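Local coordinates for acyl-CoA dehydrogenase domain protein Tcur3481 (Thermomonospora curvata, PDB 6WY9) that binds a flavin adenine dinucleotide cofactor and, as a member of the acyl-CoA dehydrogenase family, probably oxidises acyl-CoA thioesters, at residues Leu68-Val73 with Leu280-Val284; Trp88-Val92 with Val222-Leu227; Val121-Glu125 with Gly342-Gly346; Val230-Val234 with Trp336-Ser341. All coordinates share one frame; numbering follows the deposited sequence.

Contact 1: Leu68-Val73 with Leu280-Val284; sequences LGALCV and LWQAV
The indole of Trp-281 turns the rim of its six-membered ring to helix 67-80: Val-73 CG2 and the carbonyl O of Gly-69 both lie at its edge, close to the ring plane, while CG of the neighbouring Leu-280 sits 4.2 Å above one face of the Trp-281 ring, toward the rim. CH2 is the atom that does most of the touching. It comes 3.5 Å from Gly-69 O and 3.7 Å from Val-73 CG2, and Cys-72 CB approaches the same carbon obliquely. With CG anti to its own carbonyl carbon (chi1 -75°), Trp-281 swings its ring across to the other helix although its CB does not aim there. One turn on, the CB of Val-284 points toward the partner helix. Its CG1 packs 3.8 Å from Gly-69 CA, where no side chain stands between, and its CG2 lies 3.7 Å from Cys-72 SG; Leu-280 CD1 meets that sulfur as well. Here a helix of the N-terminal helical domain runs nearly antiparallel (153°) to helix 260-288 of the C-terminal helical bundle, joining the two all-helical parts of the acyl-CoA dehydrogenase fold that the beta domain separates in sequence. Were Trp-281 replaced by an alanine, Val-73 CG2 and the Gly-69 carbonyl would probably lose the ring edge they lie against, and a gap would be likely beside Cys-72. Thr-225 of helix 215-248 packs on Val-284, and Leu-12 of helix 5-23 on Val-73. No hydrogen bond crosses between the segments, whose axes approach to 10.4 Å.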
loop_
_atom_site.group_PDB
_atom_site.type_symbol
_atom_site.label_atom_id
_atom_site.label_comp_id
_atom_site.label_asym_id
_atom_site.label_seq_id
_atom_site.Cartn_x
_atom_site.Cartn_y
_atom_site.Cartn_z
ATOM N N LEU B 68 -19.910 -25.734 8.842
ATOM C CA LEU B 68 -18.782 -24.979 8.315
ATOM C C LEU B 68 -18.032 -24.258 9.428
ATOM O O LEU B 68 -16.802 -24.172 9.375
ATOM C CB LEU B 68 -19.276 -24.014 7.234
ATOM C CG LEU B 68 -18.229 -23.160 6.497
ATOM C CD1 LEU B 68 -17.135 -23.971 5.759
ATOM C CD2 LEU B 68 -18.925 -22.158 5.563
ATOM N N GLY B 69 -18.735 -23.810 10.475
ATOM C CA GLY B 69 -18.061 -23.157 11.597
ATOM C C GLY B 69 -17.030 -24.037 12.274
ATOM O O GLY B 69 -15.898 -23.600 12.562
ATOM N N ALA B 70 -17.412 -25.282 12.583
ATOM C CA ALA B 70 -16.456 -26.210 13.183
ATOM C C ALA B 70 -15.294 -26.469 12.227
ATOM O O ALA B 70 -14.129 -26.541 12.650
ATOM C CB ALA B 70 -17.148 -27.532 13.560
ATOM N N LEU B 71 -15.592 -26.630 10.934
ATOM C CA LEU B 71 -14.518 -26.819 9.975
ATOM C C LEU B 71 -13.543 -25.644 10.028
ATOM O O LEU B 71 -12.319 -25.830 10.092
ATOM C CB LEU B 71 -15.086 -26.984 8.563
ATOM C CG LEU B 71 -13.959 -27.084 7.521
ATOM C CD1 LEU B 71 -12.984 -28.242 7.836
ATOM C CD2 LEU B 71 -14.515 -27.146 6.074
ATOM N N CYS B 72 -14.071 -24.427 10.076
ATOM C CA CYS B 72 -13.181 -23.261 10.078
ATOM C C CYS B 72 -12.355 -23.186 11.362
ATOM O O CYS B 72 -11.194 -22.755 11.332
ATOM C CB CYS B 72 -13.994 -21.997 9.861
ATOM S SG CYS B 72 -14.573 -21.861 8.102
ATOM N N VAL B 73 -12.925 -23.595 12.501
ATOM C CA VAL B 73 -12.157 -23.603 13.743
ATOM C C VAL B 73 -11.006 -24.585 13.623
ATOM O O VAL B 73 -9.860 -24.274 13.964
ATOM C CB VAL B 73 -13.079 -23.927 14.943
ATOM C CG1 VAL B 73 -12.294 -24.202 16.216
ATOM C CG2 VAL B 73 -14.023 -22.776 15.187
ATOM N N LEU B 280 -13.966 -13.531 7.788
ATOM C CA LEU B 280 -14.162 -14.998 7.795
ATOM C C LEU B 280 -15.487 -15.371 8.456
ATOM O O LEU B 280 -16.304 -16.128 7.908
ATOM C CB LEU B 280 -12.986 -15.669 8.534
ATOM C CG LEU B 280 -13.219 -17.177 8.826
ATOM C CD1 LEU B 280 -13.430 -17.903 7.505
ATOM C CD2 LEU B 280 -11.992 -17.736 9.610
ATOM N N TRP B 281 -15.723 -14.843 9.646
ATOM C CA TRP B 281 -16.900 -15.305 10.363
ATOM C C TRP B 281 -18.165 -14.752 9.733
ATOM O O TRP B 281 -19.209 -15.405 9.770
ATOM C CB TRP B 281 -16.729 -14.985 11.852
ATOM C CG TRP B 281 -15.722 -16.014 12.396
ATOM C CD1 TRP B 281 -14.386 -15.808 12.678
ATOM C CD2 TRP B 281 -15.950 -17.432 12.570
ATOM N NE1 TRP B 281 -13.799 -16.996 13.080
ATOM C CE2 TRP B 281 -14.729 -18.004 13.009
ATOM C CE3 TRP B 281 -17.077 -18.260 12.429
ATOM C CZ2 TRP B 281 -14.601 -19.367 13.303
ATOM C CZ3 TRP B 281 -16.950 -19.620 12.729
ATOM C CH2 TRP B 281 -15.717 -20.156 13.159
ATOM N N GLN B 282 -18.070 -13.617 9.050
ATOM C CA GLN B 282 -19.225 -13.161 8.279
ATOM C C GLN B 282 -19.537 -14.126 7.134
ATOM O O GLN B 282 -20.711 -14.376 6.819
ATOM C CB GLN B 282 -18.962 -11.732 7.774
ATOM C CG GLN B 282 -20.066 -11.138 6.905
ATOM C CD GLN B 282 -21.375 -10.985 7.668
ATOM O OE1 GLN B 282 -21.382 -10.685 8.855
ATOM N NE2 GLN B 282 -22.479 -11.204 6.989
ATOM N N ALA B 283 -18.494 -14.644 6.466
ATOM C CA ALA B 283 -18.722 -15.611 5.396
ATOM C C ALA B 283 -19.377 -16.860 5.951
ATOM O O ALA B 283 -20.326 -17.382 5.363
ATOM C CB ALA B 283 -17.400 -15.964 4.713
ATOM N N VAL B 284 -18.906 -17.331 7.115
ATOM C CA VAL B 284 -19.505 -18.531 7.723
ATOM C C VAL B 284 -20.956 -18.260 8.076
ATOM O O VAL B 284 -21.860 -19.021 7.710
ATOM C CB VAL B 284 -18.692 -18.968 8.965
ATOM C CG1 VAL B 284 -19.409 -20.134 9.704
ATOM C CG2 VAL B 284 -17.235 -19.307 8.568
#

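Contact 2: Trp88-Val92 with Val222-Leu227; sequences WPTLV and VARTAL
Trp-88 holds CG between its backbone N and carbonyl carbon (chi1 79°), the crowded position, and Leu-227 holds its CG anti to the carbonyl carbon, beside the backbone N; between them these settings bring one methyl of the leucine over the indole. Leu-227 CD2 makes a CH-pi contact with the Trp-88 five-membered ring, 3.8 Å from its centroid and 24° off the normal, and touches CE2 at 3.6 Å. The opposite face of the ring is covered by CD of the next residue, Pro-89, so the indole is sandwiched between aliphatic carbons. The segments belong to helices 87-100 and 215-248, from the N-terminal and C-terminal helical domains of the acyl-CoA dehydrogenase fold, crossing at 141° close to the centre of the chain. One turn after Trp-88, Val-92 spreads its two methyls over the facing helix: CG2 sits 3.6 Å from Ala-226 CB, while CG1 reaches Val-222 CG1 at 4.0 Å and Ala-223 CB at 4.1 Å. The small alanines here probably let the valine come close to the helix backbone, its CG1 lying 4.1 Å from Ala-223 N. Trp-88 NE1 hydrogen-bonds to a glycerol, probably from the crystallisation liquor, and Leu-75 of helix 67-80 packs on both Trp-88 and Ala-226.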
loop_
_atom_site.group_PDB
_atom_site.type_symbol
_atom_site.label_atom_id
_atom_site.label_comp_id
_atom_site.label_asym_id
_atom_site.label_seq_id
_atom_site.Cartn_x
_atom_site.Cartn_y
_atom_site.Cartn_z
ATOM N N TRP B 88 -8.542 -29.402 4.324
ATOM C CA TRP B 88 -9.573 -28.691 3.566
ATOM C C TRP B 88 -9.964 -29.459 2.300
ATOM O O TRP B 88 -11.165 -29.558 2.014
ATOM C CB TRP B 88 -9.194 -27.214 3.284
ATOM C CG TRP B 88 -8.220 -26.926 2.169
ATOM C CD1 TRP B 88 -6.871 -26.674 2.289
ATOM C CD2 TRP B 88 -8.520 -26.824 0.762
ATOM N NE1 TRP B 88 -6.325 -26.451 1.042
ATOM C CE2 TRP B 88 -7.307 -26.559 0.093
ATOM C CE3 TRP B 88 -9.687 -26.989 0.003
ATOM C CZ2 TRP B 88 -7.237 -26.413 -1.310
ATOM C CZ3 TRP B 88 -9.617 -26.849 -1.376
ATOM C CH2 TRP B 88 -8.403 -26.562 -2.016
ATOM N N PRO B 89 -9.048 -30.096 1.556
ATOM C CA PRO B 89 -9.532 -30.865 0.387
ATOM C C PRO B 89 -10.502 -31.977 0.774
ATOM O O PRO B 89 -11.570 -32.107 0.167
ATOM C CB PRO B 89 -8.240 -31.402 -0.254
ATOM C CG PRO B 89 -7.154 -30.444 0.216
ATOM C CD PRO B 89 -7.575 -30.129 1.661
ATOM N N THR B 90 -10.178 -32.772 1.796
ATOM C CA THR B 90 -11.060 -33.871 2.172
ATOM C C THR B 90 -12.381 -33.363 2.732
ATOM O O THR B 90 -13.447 -33.886 2.376
ATOM C CB THR B 90 -10.370 -34.781 3.200
ATOM O OG1 THR B 90 -9.335 -35.518 2.545
ATOM C CG2 THR B 90 -11.351 -35.781 3.808
ATOM N N LEU B 91 -12.333 -32.370 3.651
ATOM C CA LEU B 91 -13.556 -31.995 4.376
ATOM C C LEU B 91 -14.456 -31.053 3.577
ATOM O O LEU B 91 -15.678 -31.107 3.741
ATOM C CB LEU B 91 -13.214 -31.372 5.746
ATOM C CG LEU B 91 -12.613 -32.416 6.725
ATOM C CD1 LEU B 91 -12.212 -31.861 8.127
ATOM C CD2 LEU B 91 -13.553 -33.656 6.862
ATOM N N VAL B 92 -13.888 -30.163 2.748
ATOM C CA VAL B 92 -14.723 -29.425 1.793
ATOM C C VAL B 92 -15.392 -30.395 0.812
ATOM O O VAL B 92 -16.589 -30.273 0.509
ATOM C CB VAL B 92 -13.902 -28.332 1.061
ATOM C CG1 VAL B 92 -14.703 -27.690 -0.076
ATOM C CG2 VAL B 92 -13.402 -27.217 2.058
ATOM N N VAL B 222 -17.618 -22.401 -0.244
ATOM C CA VAL B 222 -17.113 -23.087 0.941
ATOM C C VAL B 222 -15.598 -23.206 0.892
ATOM O O VAL B 222 -14.917 -23.008 1.906
ATOM C CB VAL B 222 -17.769 -24.469 1.070
ATOM C CG1 VAL B 222 -17.008 -25.323 2.135
ATOM C CG2 VAL B 222 -19.243 -24.325 1.382
ATOM N N ALA B 223 -15.048 -23.573 -0.273
ATOM C CA ALA B 223 -13.589 -23.705 -0.390
ATOM C C ALA B 223 -12.888 -22.369 -0.152
ATOM O O ALA B 223 -11.812 -22.322 0.468
ATOM C CB ALA B 223 -13.206 -24.227 -1.775
ATOM N N ARG B 224 -13.453 -21.286 -0.699
ATOM C CA ARG B 224 -12.891 -19.955 -0.453
ATOM C C ARG B 224 -12.886 -19.641 1.038
ATOM O O ARG B 224 -11.903 -19.088 1.577
ATOM C CB ARG B 224 -13.692 -18.892 -1.217
ATOM C CG ARG B 224 -13.470 -18.909 -2.760
ATOM C CD ARG B 224 -14.333 -17.881 -3.523
ATOM N NE ARG B 224 -14.036 -17.857 -4.981
ATOM C CZ ARG B 224 -14.936 -18.016 -5.954
ATOM N NH1 ARG B 224 -16.228 -18.227 -5.653
ATOM N NH2 ARG B 224 -14.548 -17.967 -7.245
ATOM N N THR B 225 -14.005 -19.943 1.708
ATOM C CA THR B 225 -14.140 -19.700 3.141
ATOM C C THR B 225 -13.150 -20.560 3.912
ATOM O O THR B 225 -12.458 -20.079 4.807
ATOM C CB THR B 225 -15.593 -19.980 3.559
ATOM O OG1 THR B 225 -16.472 -19.139 2.800
ATOM C CG2 THR B 225 -15.819 -19.720 5.036
ATOM N N ALA B 226 -13.047 -21.839 3.539
ATOM C CA ALA B 226 -12.127 -22.743 4.213
ATOM C C ALA B 226 -10.669 -22.301 4.026
ATOM O O ALA B 226 -9.865 -22.356 4.968
ATOM C CB ALA B 226 -12.360 -24.174 3.679
ATOM N N LEU B 227 -10.299 -21.906 2.802
ATOM C CA LEU B 227 -8.940 -21.445 2.585
ATOM C C LEU B 227 -8.673 -20.208 3.429
ATOM O O LEU B 227 -7.582 -20.041 3.963
ATOM C CB LEU B 227 -8.700 -21.135 1.087
ATOM C CG LEU B 227 -8.555 -22.377 0.192
ATOM C CD1 LEU B 227 -8.894 -22.013 -1.338
ATOM C CD2 LEU B 227 -7.141 -22.974 0.358
#

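Contact 3: Val121-Glu125 with Gly342-Gly346; sequences VALEE and GTLGG
Glu-124 OE2 accepts a hydrogen bond from the backbone N of Leu-344, 2.8 Å away with an N-H...O angle of 147°. The amide meets this oxygen from above the carboxylate plane, 67° out of it. Outside the two segments, the same oxygen forms a salt bridge with a basic side chain of a neighbouring subunit. An extended chain beyond CG (chi2 173°) carries the carboxylate across to the loop between helices 330-340 and 347-362, and the Glu-124 side chain crosses those of Thr-343 and Leu-344 at about a right angle. That loop makes a type II beta turn from Gly-342 to Gly-345, closed by Gly-345 N to Gly-342 O at 2.9 Å, and Leu-344 N belongs to its central peptide. Carbon packing accompanies the polar bond: Leu-344 CD2 lies 3.8 Å from Glu-124 CG and 4.0 Å from Leu-123 CB. The hydroxyl of Thr-343 is bonded to Gln-339 O, in the last turn of the preceding helix, and Leu-227 packs on both Thr-343 and Leu-344. A glutamine in place of Glu-124 would probably leave the basic group of the other subunit without its countercharge. One carboxylate thus joins the loop just after beta-domain strand 118-122 to a turn of the C-terminal helical domain and to a second subunit of the four-chain assembly, and the nearby positive charge probably helps stabilise its ionised form.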
loop_
_atom_site.group_PDB
_atom_site.type_symbol
_atom_site.label_atom_id
_atom_site.label_comp_id
_atom_site.label_asym_id
_atom_site.label_seq_id
_atom_site.Cartn_x
_atom_site.Cartn_y
_atom_site.Cartn_z
ATOM N N VAL B 121 -10.203 -32.198 -4.121
ATOM C CA VAL B 121 -11.016 -31.463 -5.074
ATOM C C VAL B 121 -10.107 -30.921 -6.167
ATOM O O VAL B 121 -8.995 -30.446 -5.890
ATOM C CB VAL B 121 -11.788 -30.330 -4.378
ATOM C CG1 VAL B 121 -12.628 -30.944 -3.286
ATOM C CG2 VAL B 121 -10.812 -29.262 -3.778
ATOM N N ALA B 122 -10.605 -30.981 -7.396
ATOM C CA ALA B 122 -9.900 -30.569 -8.607
ATOM C C ALA B 122 -10.732 -29.438 -9.203
ATOM O O ALA B 122 -11.619 -29.658 -10.026
ATOM C CB ALA B 122 -9.722 -31.756 -9.581
ATOM N N LEU B 123 -10.440 -28.214 -8.753
ATOM C CA LEU B 123 -11.220 -27.033 -9.062
ATOM C C LEU B 123 -10.454 -26.069 -9.941
ATOM O O LEU B 123 -11.012 -25.040 -10.311
ATOM C CB LEU B 123 -11.638 -26.321 -7.747
ATOM C CG LEU B 123 -12.430 -27.202 -6.765
ATOM C CD1 LEU B 123 -12.726 -26.431 -5.471
ATOM C CD2 LEU B 123 -13.742 -27.596 -7.479
ATOM N N GLU B 124 -9.183 -26.355 -10.271
ATOM C CA GLU B 124 -8.380 -25.404 -11.023
ATOM C C GLU B 124 -7.857 -25.996 -12.328
ATOM O O GLU B 124 -7.712 -27.218 -12.465
ATOM C CB GLU B 124 -7.222 -24.896 -10.155
ATOM C CG GLU B 124 -7.727 -24.024 -8.992
ATOM C CD GLU B 124 -6.585 -23.661 -8.023
ATOM O OE1 GLU B 124 -6.057 -24.558 -7.327
ATOM O OE2 GLU B 124 -6.191 -22.471 -8.002
ATOM N N GLU B 125 -7.526 -25.087 -13.261
ATOM C CA GLU B 125 -7.008 -25.389 -14.590
ATOM C C GLU B 125 -5.879 -24.430 -14.955
ATOM O O GLU B 125 -5.829 -23.289 -14.481
ATOM C CB GLU B 125 -8.126 -25.335 -15.683
ATOM C CG GLU B 125 -9.136 -26.505 -15.495
ATOM C CD GLU B 125 -10.353 -26.420 -16.406
ATOM O OE1 GLU B 125 -10.457 -25.431 -17.174
ATOM O OE2 GLU B 125 -11.211 -27.331 -16.336
ATOM N N GLY B 342 -2.956 -17.598 -3.615
ATOM C CA GLY B 342 -3.235 -17.798 -5.037
ATOM C C GLY B 342 -4.200 -18.949 -5.340
ATOM O O GLY B 342 -4.497 -19.223 -6.511
ATOM N N THR B 343 -4.681 -19.642 -4.308
ATOM C CA THR B 343 -5.447 -20.876 -4.525
ATOM C C THR B 343 -6.878 -20.481 -4.857
ATOM O O THR B 343 -7.485 -19.680 -4.139
ATOM C CB THR B 343 -5.355 -21.769 -3.296
ATOM O OG1 THR B 343 -3.943 -21.999 -3.071
ATOM C CG2 THR B 343 -6.104 -23.143 -3.534
ATOM N N LEU B 344 -7.363 -20.984 -5.995
ATOM C CA LEU B 344 -8.573 -20.565 -6.672
ATOM C C LEU B 344 -8.434 -19.180 -7.269
ATOM O O LEU B 344 -9.441 -18.564 -7.603
ATOM C CB LEU B 344 -9.817 -20.595 -5.765
ATOM C CG LEU B 344 -10.021 -21.918 -5.045
ATOM C CD1 LEU B 344 -11.319 -21.966 -4.175
ATOM C CD2 LEU B 344 -9.919 -23.128 -6.025
ATOM N N GLY B 345 -7.215 -18.680 -7.437
ATOM C CA GLY B 345 -7.041 -17.315 -7.891
ATOM C C GLY B 345 -6.486 -16.408 -6.796
ATOM O O GLY B 345 -6.626 -16.669 -5.594
ATOM N N GLY B 346 -5.795 -15.344 -7.228
ATOM C CA GLY B 346 -5.151 -14.414 -6.315
ATOM C C GLY B 346 -6.012 -13.186 -6.045
ATOM O O GLY B 346 -7.188 -13.116 -6.429
#

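Contact 4: Val230-Val234 with Trp336-Ser341; sequences VQLGV and WGKQIS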
loop_
_atom_site.group_PDB
_atom_site.type_symbol
_atom_site.label_atom_id
_atom_site.label_comp_id
_atom_site.label_asym_id
_atom_site.label_seq_id
_atom_site.Cartn_x
_atom_site.Cartn_y
_atom_site.Cartn_z
ATOM N N VAL B 230 -7.727 -21.304 6.945
ATOM C CA VAL B 230 -6.336 -21.749 7.089
ATOM C C VAL B 230 -5.414 -20.534 7.097
ATOM O O VAL B 230 -4.474 -20.433 7.901
ATOM C CB VAL B 230 -5.961 -22.716 5.945
ATOM C CG1 VAL B 230 -4.481 -23.169 6.079
ATOM C CG2 VAL B 230 -6.942 -23.903 5.874
ATOM N N GLN B 231 -5.676 -19.593 6.192
ATOM C CA GLN B 231 -4.814 -18.429 6.084
ATOM C C GLN B 231 -4.856 -17.627 7.369
ATOM O O GLN B 231 -3.843 -17.058 7.795
ATOM C CB GLN B 231 -5.249 -17.547 4.901
ATOM C CG GLN B 231 -4.239 -16.418 4.566
ATOM C CD GLN B 231 -3.066 -16.939 3.771
ATOM O OE1 GLN B 231 -2.515 -18.004 4.088
ATOM N NE2 GLN B 231 -2.675 -16.202 2.720
ATOM N N LEU B 232 -6.041 -17.476 7.942
ATOM C CA LEU B 232 -6.102 -16.782 9.224
ATOM C C LEU B 232 -5.158 -17.442 10.227
ATOM O O LEU B 232 -4.439 -16.748 10.957
ATOM C CB LEU B 232 -7.535 -16.791 9.754
ATOM C CG LEU B 232 -7.749 -16.183 11.162
ATOM C CD1 LEU B 232 -7.353 -14.627 11.223
ATOM C CD2 LEU B 232 -9.225 -16.423 11.523
ATOM N N GLY B 233 -5.154 -18.784 10.288
ATOM C CA GLY B 233 -4.287 -19.464 11.238
ATOM C C GLY B 233 -2.815 -19.306 10.881
ATOM O O GLY B 233 -1.973 -19.044 11.752
ATOM N N VAL B 234 -2.484 -19.411 9.590
ATOM C CA VAL B 234 -1.106 -19.157 9.165
ATOM C C VAL B 234 -0.652 -17.770 9.612
ATOM O O VAL B 234 0.446 -17.603 10.150
ATOM C CB VAL B 234 -0.958 -19.312 7.641
ATOM C CG1 VAL B 234 0.458 -18.871 7.206
ATOM C CG2 VAL B 234 -1.243 -20.814 7.223
ATOM N N TRP B 336 3.234 -21.441 3.025
ATOM C CA TRP B 336 1.786 -21.648 3.109
ATOM C C TRP B 336 1.005 -20.386 2.735
ATOM O O TRP B 336 0.043 -20.441 1.951
ATOM C CB TRP B 336 1.394 -22.094 4.527
ATOM C CG TRP B 336 1.600 -23.578 4.776
ATOM C CD1 TRP B 336 2.726 -24.297 4.529
ATOM C CD2 TRP B 336 0.638 -24.504 5.340
ATOM N NE1 TRP B 336 2.539 -25.609 4.908
ATOM C CE2 TRP B 336 1.264 -25.760 5.405
ATOM C CE3 TRP B 336 -0.678 -24.375 5.808
ATOM C CZ2 TRP B 336 0.613 -26.914 5.904
ATOM C CZ3 TRP B 336 -1.324 -25.529 6.326
ATOM C CH2 TRP B 336 -0.675 -26.775 6.361
ATOM N N GLY B 337 1.372 -19.244 3.321
ATOM C CA GLY B 337 0.628 -18.021 3.059
ATOM C C GLY B 337 0.631 -17.680 1.585
ATOM O O GLY B 337 -0.412 -17.371 1.002
ATOM N N LYS B 338 1.809 -17.769 0.970
ATOM C CA LYS B 338 1.995 -17.466 -0.441
ATOM C C LYS B 338 1.150 -18.405 -1.305
ATOM O O LYS B 338 0.411 -17.963 -2.194
ATOM C CB LYS B 338 3.510 -17.556 -0.740
ATOM C CG LYS B 338 3.969 -17.618 -2.179
ATOM C CD LYS B 338 4.568 -16.263 -2.674
ATOM C CE LYS B 338 4.868 -16.279 -4.203
ATOM N NZ LYS B 338 5.042 -14.858 -4.797
ATOM N N GLN B 339 1.215 -19.712 -1.045
ATOM C CA GLN B 339 0.419 -20.633 -1.856
ATOM C C GLN B 339 -1.081 -20.376 -1.679
ATOM O O GLN B 339 -1.842 -20.329 -2.661
ATOM C CB GLN B 339 0.702 -22.100 -1.487
ATOM C CG GLN B 339 -0.140 -22.992 -2.451
ATOM C CD GLN B 339 0.399 -24.398 -2.544
ATOM O OE1 GLN B 339 1.612 -24.597 -2.624
ATOM N NE2 GLN B 339 -0.499 -25.377 -2.555
ATOM N N ILE B 340 -1.523 -20.217 -0.431
ATOM C CA ILE B 340 -2.953 -20.067 -0.191
ATOM C C ILE B 340 -3.478 -18.810 -0.887
ATOM O O ILE B 340 -4.604 -18.798 -1.420
ATOM C CB ILE B 340 -3.244 -20.055 1.322
ATOM C CG1 ILE B 340 -3.032 -21.451 1.902
ATOM C CG2 ILE B 340 -4.706 -19.652 1.591
ATOM C CD1 ILE B 340 -3.041 -21.425 3.463
ATOM N N SER B 341 -2.664 -17.748 -0.916
ATOM C CA SER B 341 -3.114 -16.462 -1.454
ATOM C C SER B 341 -3.356 -16.512 -2.960
ATOM O O SER B 341 -3.922 -15.554 -3.526
ATOM C CB SER B 341 -2.090 -15.358 -1.124
ATOM O OG SER B 341 -0.861 -15.603 -1.831
#
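Helices 230-234 and 336-340 run nearly antiparallel, at 154° with their axes 9.8 Å apart, and come nearest in backbone where Gln-231 faces Gly-337, CA to CA 6.2 Å. Gln-231 bends at chi2 (79°) to lay its amide along the second helix. NE2 gives Gly-337 O an almost straight hydrogen bond of 3.1 Å (173°), within the plane of its own amide. Gly-337 O accepts the helical bond from Ser-341 N as well, the two donors coming from opposite faces of the carbonyl plane. NE2 has another acceptor, Ala-304 O on helix 295-319, so this one amide joins three helices of the C-terminal bundle, the four-helix core characteristic of acyl-CoA dehydrogenases. Gln-231 OE1, by contrast, is buried with no polar partner in the model, pressed against Gly-337 CA at 3.3 Å and Ile-340 CD1 at 3.5 Å. Beside it, Val-230 CG1 packs tightly on Ile-340 CD1, also at 3.5 Å, and sits at the edge of the Trp-336 ring, 3.9 Å from CZ3. Val-234 CG2 approaches Trp-336 CE3 obliquely at 3.9 Å, one turn further along. Ser-341 OG turns back to hydrogen-bond Lys-338 O.

From the N terminus, helix 67-80 opens contact 1, helix 87-100 opens contact 2 and the loop leaving strand 118-122 opens contact 3. After the rest of the beta domain, helix 215-248 closes contact 2, well within the span of contact 1, and then opens contact 4. Helix 260-288 closes contact 1, so that contact crosses both 3 and 4. Contact 4 closes next at 336-341, and contact 3 immediately after it at 342-346, enclosing contact 4; contacts 2 and 3 also cross. Helix 215-248 serves contacts 2 and 4, and its Thr-225 and Leu-232 also touch contact 1. Together they tie N-terminal helices, beta domain and C-terminal bundle.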